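Local coordinates for putative uncharacterized protein (Lodderomyces elongisporus, PDB 4IVF) that binds two glutathione molecules per subunit and is probably a glutathione transferase of the Ure2p-like branch of the GST superfamily, at residues K20-L25 and F218-K223; D47-L52 and I58-D63; E109-Q114 and Y174-F179. One frame throughout, in Å; residues are numbered along the deposited sequence.

All three contacts are buried, and none has a cross-segment hydrogen bond; they differ in the partners they recruit. Contact 1 joins helix 16-27 of the N-terminal thioredoxin-like domain to the tail after helix 212-217, with a methyl over a ring. Contact 2 stays within the N-terminal domain, farther from the chain's centre, and adds polar binding of glutathione. Contact 3 is helix-on-helix packing in the C-terminal domain, built on an alanine at the capped start of helix 176-185. Helix 16-27 relates them: Ile21 packs on Pro59 of contact 2, while Phe24 meets Val176 and Phe179 of contact 3. Contacts 2 and 3, about 23 Å apart between centres, both reach the second subunit.

Contact 1: K20-L25 and F218-K223; sequences KISIFL and FEVPPK
Ile23 and Phe218 make the apolar part of the contact, and it is a CH-pi interaction. The CD1 methyl of Ile23 lies 3.7 Å from the centroid of the Phe218 ring and 13° off the ring normal, so it sits over the middle of one face. CZ of Phe218 is the ring atom closest to Ile23 CD1, at 3.6 Å. The methyl gets there because CD1 lies anti to CA about the CB-CG1 bond of Ile23 (chi2 168°), while the Phe218 side chain leaves the backbone heading away and brings its ring back at the end. Tyr186 stacks on the same phenyl ring and Tyr19 meets it edge-to-face, which leaves Phe218 inside an aromatic cluster.

Van der Waals packing also joins Ser22 to Val220, whose CA atoms are 6.4 Å apart. Ser22 CB touches Val220 CG1 at 3.7 Å, and Val220 continues onto Tyr32 and Val34 of strand 32-36.

On the polar side, Ser22 OG is 3.4 Å from Val220 O, but its stronger partner is Gly217 O, just before the 218-223 segment, with a weak bond to Tyr19 O in its own helix.

Between the two segments, then, the fit of this interdomain junction is mainly apolar, and the Ser22 hydroxyl adds a polar tie to Gly217 O at the end of helix 212-217.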
loop_
_atom_site.group_PDB
_atom_site.type_symbol
_atom_site.label_atom_id
_atom_site.label_comp_id
_atom_site.label_asym_id
_atom_site.label_seq_id
_atom_site.Cartn_x
_atom_site.Cartn_y
_atom_site.Cartn_z
ATOM N N LYS F 20 1.657 -13.609 3.951
ATOM C CA LYS F 20 1.995 -13.105 2.622
ATOM C C LYS F 20 3.448 -13.402 2.313
ATOM O O LYS F 20 3.786 -13.892 1.235
ATOM C CB LYS F 20 1.799 -11.595 2.537
ATOM C CG LYS F 20 0.370 -11.102 2.523
ATOM C CD LYS F 20 0.424 -9.601 2.360
ATOM C CE LYS F 20 -0.831 -8.877 2.776
ATOM N NZ LYS F 20 -0.551 -7.394 2.741
ATOM N N ILE F 21 4.308 -13.112 3.280
ATOM C CA ILE F 21 5.736 -13.234 3.079
ATOM C C ILE F 21 6.189 -14.687 3.187
ATOM O O ILE F 21 6.994 -15.145 2.378
ATOM C CB ILE F 21 6.535 -12.333 4.058
ATOM C CG1 ILE F 21 6.063 -10.879 3.949
ATOM C CG2 ILE F 21 8.015 -12.432 3.780
ATOM C CD1 ILE F 21 5.751 -10.424 2.532
ATOM N N SER F 22 5.662 -15.421 4.161
ATOM C CA SER F 22 6.094 -16.810 4.319
ATOM C C SER F 22 5.629 -17.667 3.136
ATOM O O SER F 22 6.364 -18.527 2.660
ATOM C CB SER F 22 5.628 -17.405 5.647
ATOM O OG SER F 22 4.215 -17.536 5.704
ATOM N N ILE F 23 4.411 -17.426 2.667
ATOM C CA ILE F 23 3.943 -18.062 1.435
ATOM C C ILE F 23 4.822 -17.706 0.221
ATOM O O ILE F 23 5.210 -18.589 -0.545
ATOM C CB ILE F 23 2.478 -17.715 1.127
ATOM C CG1 ILE F 23 1.553 -18.358 2.167
ATOM C CG2 ILE F 23 2.098 -18.194 -0.279
ATOM C CD1 ILE F 23 0.154 -17.840 2.124
ATOM N N PHE F 24 5.142 -16.427 0.033
ATOM C CA PHE F 24 5.928 -16.071 -1.150
ATOM C C PHE F 24 7.332 -16.653 -1.104
ATOM O O PHE F 24 7.842 -17.117 -2.123
ATOM C CB PHE F 24 5.989 -14.568 -1.411
ATOM C CG PHE F 24 6.304 -14.235 -2.835
ATOM C CD1 PHE F 24 5.669 -14.919 -3.868
ATOM C CD2 PHE F 24 7.226 -13.257 -3.153
ATOM C CE1 PHE F 24 5.958 -14.631 -5.201
ATOM C CE2 PHE F 24 7.521 -12.959 -4.471
ATOM C CZ PHE F 24 6.883 -13.649 -5.508
ATOM N N LEU F 25 7.948 -16.639 0.077
ATOM C CA LEU F 25 9.258 -17.254 0.244
ATOM C C LEU F 25 9.217 -18.739 -0.121
ATOM O O LEU F 25 10.120 -19.242 -0.790
ATOM C CB LEU F 25 9.782 -17.058 1.671
ATOM C CG LEU F 25 10.181 -15.631 2.069
ATOM C CD1 LEU F 25 10.380 -15.518 3.587
ATOM C CD2 LEU F 25 11.446 -15.193 1.337
ATOM N N PHE F 218 1.260 -21.079 5.205
ATOM C CA PHE F 218 0.197 -20.879 6.188
ATOM C C PHE F 218 0.504 -21.561 7.532
ATOM O O PHE F 218 -0.137 -21.268 8.531
ATOM C CB PHE F 218 -1.154 -21.349 5.642
ATOM C CG PHE F 218 -1.883 -20.299 4.838
ATOM C CD1 PHE F 218 -2.118 -19.038 5.369
ATOM C CD2 PHE F 218 -2.323 -20.575 3.551
ATOM C CE1 PHE F 218 -2.772 -18.072 4.630
ATOM C CE2 PHE F 218 -2.995 -19.614 2.804
ATOM C CZ PHE F 218 -3.220 -18.369 3.338
ATOM N N GLU F 219 1.479 -22.462 7.551
ATOM C CA GLU F 219 1.909 -23.101 8.794
ATOM C C GLU F 219 3.158 -22.426 9.379
ATOM O O GLU F 219 3.824 -22.979 10.252
ATOM C CB GLU F 219 2.168 -24.591 8.563
ATOM C CG GLU F 219 0.968 -25.353 8.009
ATOM C CD GLU F 219 1.357 -26.687 7.371
ATOM O OE1 GLU F 219 2.569 -26.997 7.316
ATOM O OE2 GLU F 219 0.453 -27.427 6.923
ATOM N N VAL F 220 3.457 -21.222 8.900
ATOM C CA VAL F 220 4.652 -20.487 9.305
ATOM C C VAL F 220 4.320 -19.089 9.829
ATOM O O VAL F 220 3.901 -18.221 9.068
ATOM C CB VAL F 220 5.642 -20.338 8.130
ATOM C CG1 VAL F 220 6.808 -19.421 8.521
ATOM C CG2 VAL F 220 6.149 -21.708 7.680
ATOM N N PRO F 221 4.495 -18.867 11.139
ATOM C CA PRO F 221 4.817 -19.887 12.147
ATOM C C PRO F 221 3.604 -20.781 12.446
ATOM O O PRO F 221 2.485 -20.412 12.086
ATOM C CB PRO F 221 5.241 -19.059 13.375
ATOM C CG PRO F 221 4.690 -17.708 13.159
ATOM C CD PRO F 221 4.574 -17.497 11.678
ATOM N N PRO F 222 3.833 -21.956 13.058
ATOM C CA PRO F 222 2.796 -22.979 13.246
ATOM C C PRO F 222 1.569 -22.489 13.981
ATOM O O PRO F 222 1.673 -21.685 14.899
ATOM C CB PRO F 222 3.496 -24.034 14.107
ATOM C CG PRO F 222 4.929 -23.864 13.818
ATOM C CD PRO F 222 5.149 -22.413 13.542
ATOM N N LYS F 223 0.408 -22.973 13.564
ATOM C CA LYS F 223 -0.798 -22.801 14.352
ATOM C C LYS F 223 -0.686 -23.699 15.585
ATOM O O LYS F 223 -0.208 -24.832 15.502
ATOM C CB LYS F 223 -2.035 -23.160 13.526
ATOM C CG LYS F 223 -3.349 -23.016 14.285
ATOM C CD LYS F 223 -4.562 -23.249 13.382
ATOM C CE LYS F 223 -4.792 -24.732 13.091
ATOM N NZ LYS F 223 -5.841 -24.909 12.051
#

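Contact 2: D47-L52 and I58-D63; sequences DWFVKL and IPTIND. With GSH (glutathione), chain U.
Phe49 is the residue of 47-52 that carries this contact with 58-63. Its CB lies 3.7 Å above the plane of the preceding Trp48 indole, over the centre of that ring. Phe49 reaches across with CG anti to the backbone N (chi1 -176°), which swings the ring off the helix toward the strand. Its far carbon does the touching: CZ of Phe49 lies 3.4 Å from Thr60 OG1 and 4.1 Å from Ile58 CG2, both approaching the ring obliquely. The strongest polar partner of the Thr60 hydroxyl is Ser76 OG of the neighbouring strand 73-76, with a weak bond to Asn53 ND2, while the phenyl packs beside it. Phe37 meets the Phe49 ring as well. Further along, the carbonyl of Val50 accepts a hydrogen bond from Arg160 of the second subunit.

Across the contact, the branches of Ile58 divide their work. CG2 faces Phe49, whereas CD1 lies 3.7 Å from glutathione CB2. The Ile58 backbone holds the ligand by two bonds: its N donates to glutathione O2 (2.9 Å, 159°), and glutathione N2 donates to Ile58 O (2.6 Å, 157°). Both belong to the cysteinyl residue of the tripeptide, which pairs with the protein like an antiparallel strand. Arg57, Gln77 and Thr78 of the same chain, and Glu117 of the second subunit, add further bonds to glutathione. Pro59 follows through a cis peptide, and this cis-proline loop leading into a sheet strand is the hallmark of the glutathione site in the thioredoxin-like domain of GSTs.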
loop_
_atom_site.group_PDB
_atom_site.type_symbol
_atom_site.label_atom_id
_atom_site.label_comp_id
_atom_site.label_asym_id
_atom_site.label_seq_id
_atom_site.Cartn_x
_atom_site.Cartn_y
_atom_site.Cartn_z
ATOM N N ASP F 47 12.360 -1.721 21.858
ATOM C CA ASP F 47 13.333 -0.757 21.321
ATOM C C ASP F 47 14.197 -1.331 20.200
ATOM O O ASP F 47 14.383 -0.697 19.159
ATOM C CB ASP F 47 14.241 -0.192 22.431
ATOM C CG ASP F 47 13.490 0.699 23.417
ATOM O OD1 ASP F 47 12.525 1.388 23.009
ATOM O OD2 ASP F 47 13.875 0.720 24.608
ATOM N N TRP F 48 14.709 -2.537 20.412
ATOM C CA TRP F 48 15.608 -3.158 19.450
ATOM C C TRP F 48 14.968 -3.350 18.067
ATOM O O TRP F 48 15.654 -3.266 17.048
ATOM C CB TRP F 48 16.103 -4.501 19.980
ATOM C CG TRP F 48 15.076 -5.582 19.925
ATOM C CD1 TRP F 48 14.205 -5.927 20.905
ATOM C CD2 TRP F 48 14.807 -6.453 18.821
ATOM N NE1 TRP F 48 13.412 -6.966 20.494
ATOM C CE2 TRP F 48 13.756 -7.303 19.210
ATOM C CE3 TRP F 48 15.348 -6.592 17.532
ATOM C CZ2 TRP F 48 13.241 -8.286 18.365
ATOM C CZ3 TRP F 48 14.837 -7.569 16.698
ATOM C CH2 TRP F 48 13.795 -8.404 17.118
ATOM N N PHE F 49 13.663 -3.609 18.032
ATOM C CA PHE F 49 12.986 -3.900 16.759
ATOM C C PHE F 49 12.558 -2.635 16.017
ATOM O O PHE F 49 12.573 -2.578 14.781
ATOM C CB PHE F 49 11.784 -4.821 16.968
ATOM C CG PHE F 49 11.109 -5.224 15.683
ATOM C CD1 PHE F 49 11.750 -6.080 14.787
ATOM C CD2 PHE F 49 9.847 -4.742 15.365
ATOM C CE1 PHE F 49 11.143 -6.448 13.589
ATOM C CE2 PHE F 49 9.223 -5.110 14.163
ATOM C CZ PHE F 49 9.877 -5.961 13.272
ATOM N N VAL F 50 12.177 -1.628 16.793
ATOM C CA VAL F 50 11.816 -0.328 16.271
ATOM C C VAL F 50 13.019 0.352 15.604
ATOM O O VAL F 50 12.849 1.138 14.673
ATOM C CB VAL F 50 11.170 0.530 17.383
ATOM C CG1 VAL F 50 11.044 1.999 16.980
ATOM C CG2 VAL F 50 9.813 -0.046 17.737
ATOM N N LYS F 51 14.234 0.030 16.056
ATOM C CA LYS F 51 15.441 0.509 15.377
ATOM C C LYS F 51 15.547 -0.077 13.973
ATOM O O LYS F 51 16.010 0.595 13.050
ATOM C CB LYS F 51 16.710 0.161 16.154
ATOM C CG LYS F 51 16.862 0.886 17.475
ATOM C CD LYS F 51 18.179 0.529 18.130
ATOM C CE LYS F 51 18.107 0.727 19.630
ATOM N NZ LYS F 51 19.089 -0.146 20.333
ATOM N N LEU F 52 15.125 -1.330 13.817
ATOM C CA LEU F 52 15.150 -1.994 12.516
ATOM C C LEU F 52 13.982 -1.522 11.675
ATOM O O LEU F 52 14.112 -1.286 10.482
ATOM C CB LEU F 52 15.068 -3.507 12.687
ATOM C CG LEU F 52 16.275 -4.145 13.365
ATOM C CD1 LEU F 52 16.030 -5.643 13.597
ATOM C CD2 LEU F 52 17.511 -3.906 12.514
ATOM N N ILE F 58 5.234 -6.207 12.357
ATOM C CA ILE F 58 5.761 -7.272 11.528
ATOM C C ILE F 58 4.888 -7.300 10.275
ATOM O O ILE F 58 3.772 -6.786 10.300
ATOM C CB ILE F 58 5.763 -8.636 12.289
ATOM C CG1 ILE F 58 4.342 -9.021 12.721
ATOM C CG2 ILE F 58 6.769 -8.602 13.486
ATOM C CD1 ILE F 58 3.628 -9.959 11.748
ATOM N N PRO F 59 5.379 -7.900 9.177
ATOM C CA PRO F 59 6.681 -8.552 9.067
ATOM C C PRO F 59 7.782 -7.601 8.635
ATOM O O PRO F 59 7.535 -6.488 8.164
ATOM C CB PRO F 59 6.436 -9.595 7.980
ATOM C CG PRO F 59 5.487 -8.917 7.067
ATOM C CD PRO F 59 4.566 -8.127 7.962
ATOM N N THR F 60 9.006 -8.073 8.809
ATOM C CA THR F 60 10.189 -7.356 8.415
ATOM C C THR F 60 11.161 -8.453 8.023
ATOM O O THR F 60 11.177 -9.516 8.652
ATOM C CB THR F 60 10.763 -6.541 9.606
ATOM O OG1 THR F 60 9.868 -5.467 9.921
ATOM C CG2 THR F 60 12.122 -5.951 9.261
ATOM N N ILE F 61 11.954 -8.222 6.983
ATOM C CA ILE F 61 12.983 -9.191 6.619
ATOM C C ILE F 61 14.384 -8.598 6.720
ATOM O O ILE F 61 14.557 -7.382 6.715
ATOM C CB ILE F 61 12.782 -9.765 5.192
ATOM C CG1 ILE F 61 12.929 -8.658 4.152
ATOM C CG2 ILE F 61 11.418 -10.461 5.071
ATOM C CD1 ILE F 61 12.996 -9.168 2.744
ATOM N N ASN F 62 15.375 -9.474 6.840
ATOM C CA ASN F 62 16.769 -9.097 6.661
ATOM C C ASN F 62 17.382 -10.073 5.687
ATOM O O ASN F 62 17.473 -11.279 5.965
ATOM C CB ASN F 62 17.562 -9.103 7.979
ATOM C CG ASN F 62 19.005 -8.602 7.810
ATOM O OD1 ASN F 62 19.619 -8.760 6.758
ATOM N ND2 ASN F 62 19.549 -8.005 8.863
ATOM N N ASP F 63 17.800 -9.537 4.544
ATOM C CA ASP F 63 18.453 -10.326 3.518
ATOM C C ASP F 63 19.948 -10.103 3.583
ATOM O O ASP F 63 20.440 -9.068 3.142
ATOM C CB ASP F 63 17.940 -9.941 2.127
ATOM C CG ASP F 63 18.281 -10.983 1.077
ATOM O OD1 ASP F 63 19.141 -11.842 1.363
ATOM O OD2 ASP F 63 17.697 -10.947 -0.028
HETATM N N1 GSH U . 1.174 -2.216 6.311
HETATM C CA1 GSH U . 1.796 -3.296 7.021
HETATM C C1 GSH U . 2.231 -4.340 6.088
HETATM O O11 GSH U . 3.306 -4.951 6.274
HETATM O O12 GSH U . 1.527 -4.648 5.100
HETATM C CB1 GSH U . 0.826 -3.871 8.048
HETATM C CG1 GSH U . 1.600 -4.673 9.018
HETATM C CD1 GSH U . 0.783 -5.141 10.214
HETATM O OE1 GSH U . -0.404 -4.829 10.388
HETATM N N2 GSH U . 1.452 -6.023 11.235
HETATM C CA2 GSH U . 0.696 -6.459 12.387
HETATM C C2 GSH U . 1.437 -6.014 13.629
HETATM O O2 GSH U . 2.668 -6.112 13.674
HETATM C CB2 GSH U . 0.586 -7.916 12.361
HETATM S SG2 GSH U . -0.249 -8.436 10.889
HETATM N N3 GSH U . 0.705 -5.477 14.771
HETATM C CA3 GSH U . 1.444 -5.071 15.951
HETATM C C3 GSH U . 1.096 -3.702 16.383
HETATM O O31 GSH U . 0.607 -2.867 15.588
HETATM O O32 GSH U . 1.304 -3.373 17.581
#

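Contact 3: E109-Q114 and Y174-F179; sequences EYLIFQ and YTVADF
Leu111 meets Val176 because its CG is anti to the backbone N (chi1 171°), a torsion that places its methyls at Val176, while Val176 (chi1 -70°) sets CG2 between its own N and carbonyl carbon. The result is a methyl-to-methyl contact, Leu111 CD2 to Val176 CG2, at 4.0 Å. The other methyl, Leu111 CD1, lies at the same distance from Val176 O.

Beside this pair the backbones nearly touch. The CA atoms of Leu111 and Ala177 are 4.2 Å apart, a spacing possible because Ala177 carries just a methyl. That CB lies 3.6 Å from Leu111 N and 3.9 Å from Tyr110 CB, against the backbone of helix 102-131.

Helix 176-185 starts here with a capping box, the N-terminal signature of this core helix in GSTs. Thr175 is the N-cap: its N donates almost straight to Asp178 OD1 (2.9 Å, 172°), reaching the anti side of the carboxylate from somewhat out of its plane. The Thr175 side chain in turn caps the helix, OG1 accepting a weak bond from Ala177 N at 3.4 Å. Asp178 OD2 is bonded to Trp204 NE1 and Leu169 N, so neighbouring elements fix the rotation of the carboxylate that caps the helix.

Leu82 of helix 78-89 touches both Leu111 and Val176, carrying the packing into the N-terminal domain. Glu109 OE1 forms a salt bridge with Lys106 NZ and accepts from Ser76 N of the second subunit.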
loop_
_atom_site.group_PDB
_atom_site.type_symbol
_atom_site.label_atom_id
_atom_site.label_comp_id
_atom_site.label_asym_id
_atom_site.label_seq_id
_atom_site.Cartn_x
_atom_site.Cartn_y
_atom_site.Cartn_z
ATOM N N GLU F 109 -0.405 -2.244 -9.460
ATOM C CA GLU F 109 -1.674 -1.623 -9.103
ATOM C C GLU F 109 -2.531 -2.501 -8.179
ATOM O O GLU F 109 -3.161 -2.009 -7.255
ATOM C CB GLU F 109 -2.466 -1.253 -10.357
ATOM C CG GLU F 109 -3.913 -0.873 -10.070
ATOM C CD GLU F 109 -4.683 -0.535 -11.329
ATOM O OE1 GLU F 109 -4.033 -0.263 -12.362
ATOM O OE2 GLU F 109 -5.933 -0.534 -11.284
ATOM N N TYR F 110 -2.565 -3.803 -8.425
ATOM C CA TYR F 110 -3.429 -4.662 -7.627
ATOM C C TYR F 110 -2.766 -5.041 -6.290
ATOM O O TYR F 110 -3.441 -5.186 -5.263
ATOM C CB TYR F 110 -3.865 -5.887 -8.437
ATOM C CG TYR F 110 -4.690 -5.534 -9.661
ATOM C CD1 TYR F 110 -5.492 -4.391 -9.683
ATOM C CD2 TYR F 110 -4.672 -6.344 -10.795
ATOM C CE1 TYR F 110 -6.250 -4.071 -10.816
ATOM C CE2 TYR F 110 -5.417 -6.034 -11.923
ATOM C CZ TYR F 110 -6.201 -4.901 -11.928
ATOM O OH TYR F 110 -6.929 -4.600 -13.051
ATOM N N LEU F 111 -1.446 -5.187 -6.307
ATOM C CA LEU F 111 -0.693 -5.320 -5.068
ATOM C C LEU F 111 -0.948 -4.122 -4.150
ATOM O O LEU F 111 -1.281 -4.296 -2.982
ATOM C CB LEU F 111 0.809 -5.459 -5.331
ATOM C CG LEU F 111 1.671 -5.395 -4.050
ATOM C CD1 LEU F 111 1.395 -6.571 -3.123
ATOM C CD2 LEU F 111 3.161 -5.327 -4.374
ATOM N N ILE F 112 -0.789 -2.910 -4.673
ATOM C CA ILE F 112 -0.986 -1.711 -3.855
ATOM C C ILE F 112 -2.430 -1.622 -3.353
ATOM O O ILE F 112 -2.668 -1.319 -2.178
ATOM C CB ILE F 112 -0.547 -0.407 -4.585
ATOM C CG1 ILE F 112 0.958 -0.425 -4.886
ATOM C CG2 ILE F 112 -0.923 0.834 -3.778
ATOM C CD1 ILE F 112 1.805 -0.881 -3.745
ATOM N N PHE F 113 -3.383 -1.933 -4.234
ATOM C CA PHE F 113 -4.800 -2.011 -3.876
ATOM C C PHE F 113 -5.018 -2.943 -2.679
ATOM O O PHE F 113 -5.755 -2.616 -1.752
ATOM C CB PHE F 113 -5.624 -2.491 -5.080
ATOM C CG PHE F 113 -7.111 -2.626 -4.812
ATOM C CD1 PHE F 113 -7.786 -1.705 -4.029
ATOM C CD2 PHE F 113 -7.836 -3.659 -5.390
ATOM C CE1 PHE F 113 -9.151 -1.833 -3.804
ATOM C CE2 PHE F 113 -9.200 -3.785 -5.175
ATOM C CZ PHE F 113 -9.857 -2.867 -4.377
ATOM N N GLN F 114 -4.375 -4.103 -2.700
ATOM C CA GLN F 114 -4.454 -5.018 -1.573
ATOM C C GLN F 114 -3.889 -4.383 -0.292
ATOM O O GLN F 114 -4.576 -4.347 0.716
ATOM C CB GLN F 114 -3.749 -6.348 -1.883
ATOM C CG GLN F 114 -4.059 -7.462 -0.873
ATOM C CD GLN F 114 -3.395 -7.229 0.486
ATOM O OE1 GLN F 114 -2.191 -6.973 0.566
ATOM N NE2 GLN F 114 -4.188 -7.287 1.553
ATOM N N TYR F 174 0.298 -16.489 -11.363
ATOM C CA TYR F 174 0.186 -15.877 -10.043
ATOM C C TYR F 174 1.302 -14.861 -9.890
ATOM O O TYR F 174 2.427 -15.086 -10.325
ATOM C CB TYR F 174 0.291 -16.922 -8.931
ATOM C CG TYR F 174 -0.875 -17.877 -8.866
ATOM C CD1 TYR F 174 -2.163 -17.412 -8.616
ATOM C CD2 TYR F 174 -0.691 -19.249 -9.038
ATOM C CE1 TYR F 174 -3.239 -18.285 -8.547
ATOM C CE2 TYR F 174 -1.762 -20.129 -8.975
ATOM C CZ TYR F 174 -3.031 -19.638 -8.725
ATOM O OH TYR F 174 -4.099 -20.496 -8.645
ATOM N N THR F 175 0.975 -13.719 -9.311
ATOM C CA THR F 175 1.966 -12.706 -9.008
ATOM C C THR F 175 1.894 -12.362 -7.518
ATOM O O THR F 175 1.114 -12.970 -6.770
ATOM C CB THR F 175 1.710 -11.431 -9.821
ATOM O OG1 THR F 175 0.377 -10.963 -9.558
ATOM C CG2 THR F 175 1.889 -11.706 -11.323
ATOM N N VAL F 176 2.683 -11.375 -7.093
ATOM C CA VAL F 176 2.673 -10.961 -5.693
ATOM C C VAL F 176 1.297 -10.408 -5.322
ATOM O O VAL F 176 0.905 -10.426 -4.162
ATOM C CB VAL F 176 3.776 -9.904 -5.372
ATOM C CG1 VAL F 176 5.168 -10.527 -5.420
ATOM C CG2 VAL F 176 3.694 -8.721 -6.324
ATOM N N ALA F 177 0.558 -9.918 -6.311
ATOM C CA ALA F 177 -0.761 -9.378 -6.025
ATOM C C ALA F 177 -1.690 -10.487 -5.522
ATOM O O ALA F 177 -2.413 -10.302 -4.551
ATOM C CB ALA F 177 -1.342 -8.676 -7.246
ATOM N N ASP F 178 -1.646 -11.648 -6.164
ATOM C CA ASP F 178 -2.435 -12.791 -5.702
ATOM C C ASP F 178 -1.985 -13.247 -4.312
ATOM O O ASP F 178 -2.801 -13.523 -3.437
ATOM C CB ASP F 178 -2.322 -13.962 -6.682
ATOM C CG ASP F 178 -2.720 -13.584 -8.093
ATOM O OD1 ASP F 178 -1.863 -13.071 -8.842
ATOM O OD2 ASP F 178 -3.892 -13.797 -8.455
ATOM N N PHE F 179 -0.680 -13.344 -4.109
ATOM C CA PHE F 179 -0.194 -13.837 -2.832
ATOM C C PHE F 179 -0.505 -12.875 -1.698
ATOM O O PHE F 179 -0.810 -13.302 -0.595
ATOM C CB PHE F 179 1.277 -14.219 -2.925
ATOM C CG PHE F 179 1.521 -15.375 -3.853
ATOM C CD1 PHE F 179 1.006 -16.627 -3.559
ATOM C CD2 PHE F 179 2.226 -15.204 -5.034
ATOM C CE1 PHE F 179 1.204 -17.701 -4.409
ATOM C CE2 PHE F 179 2.427 -16.262 -5.893
ATOM C CZ PHE F 179 1.911 -17.524 -5.582
#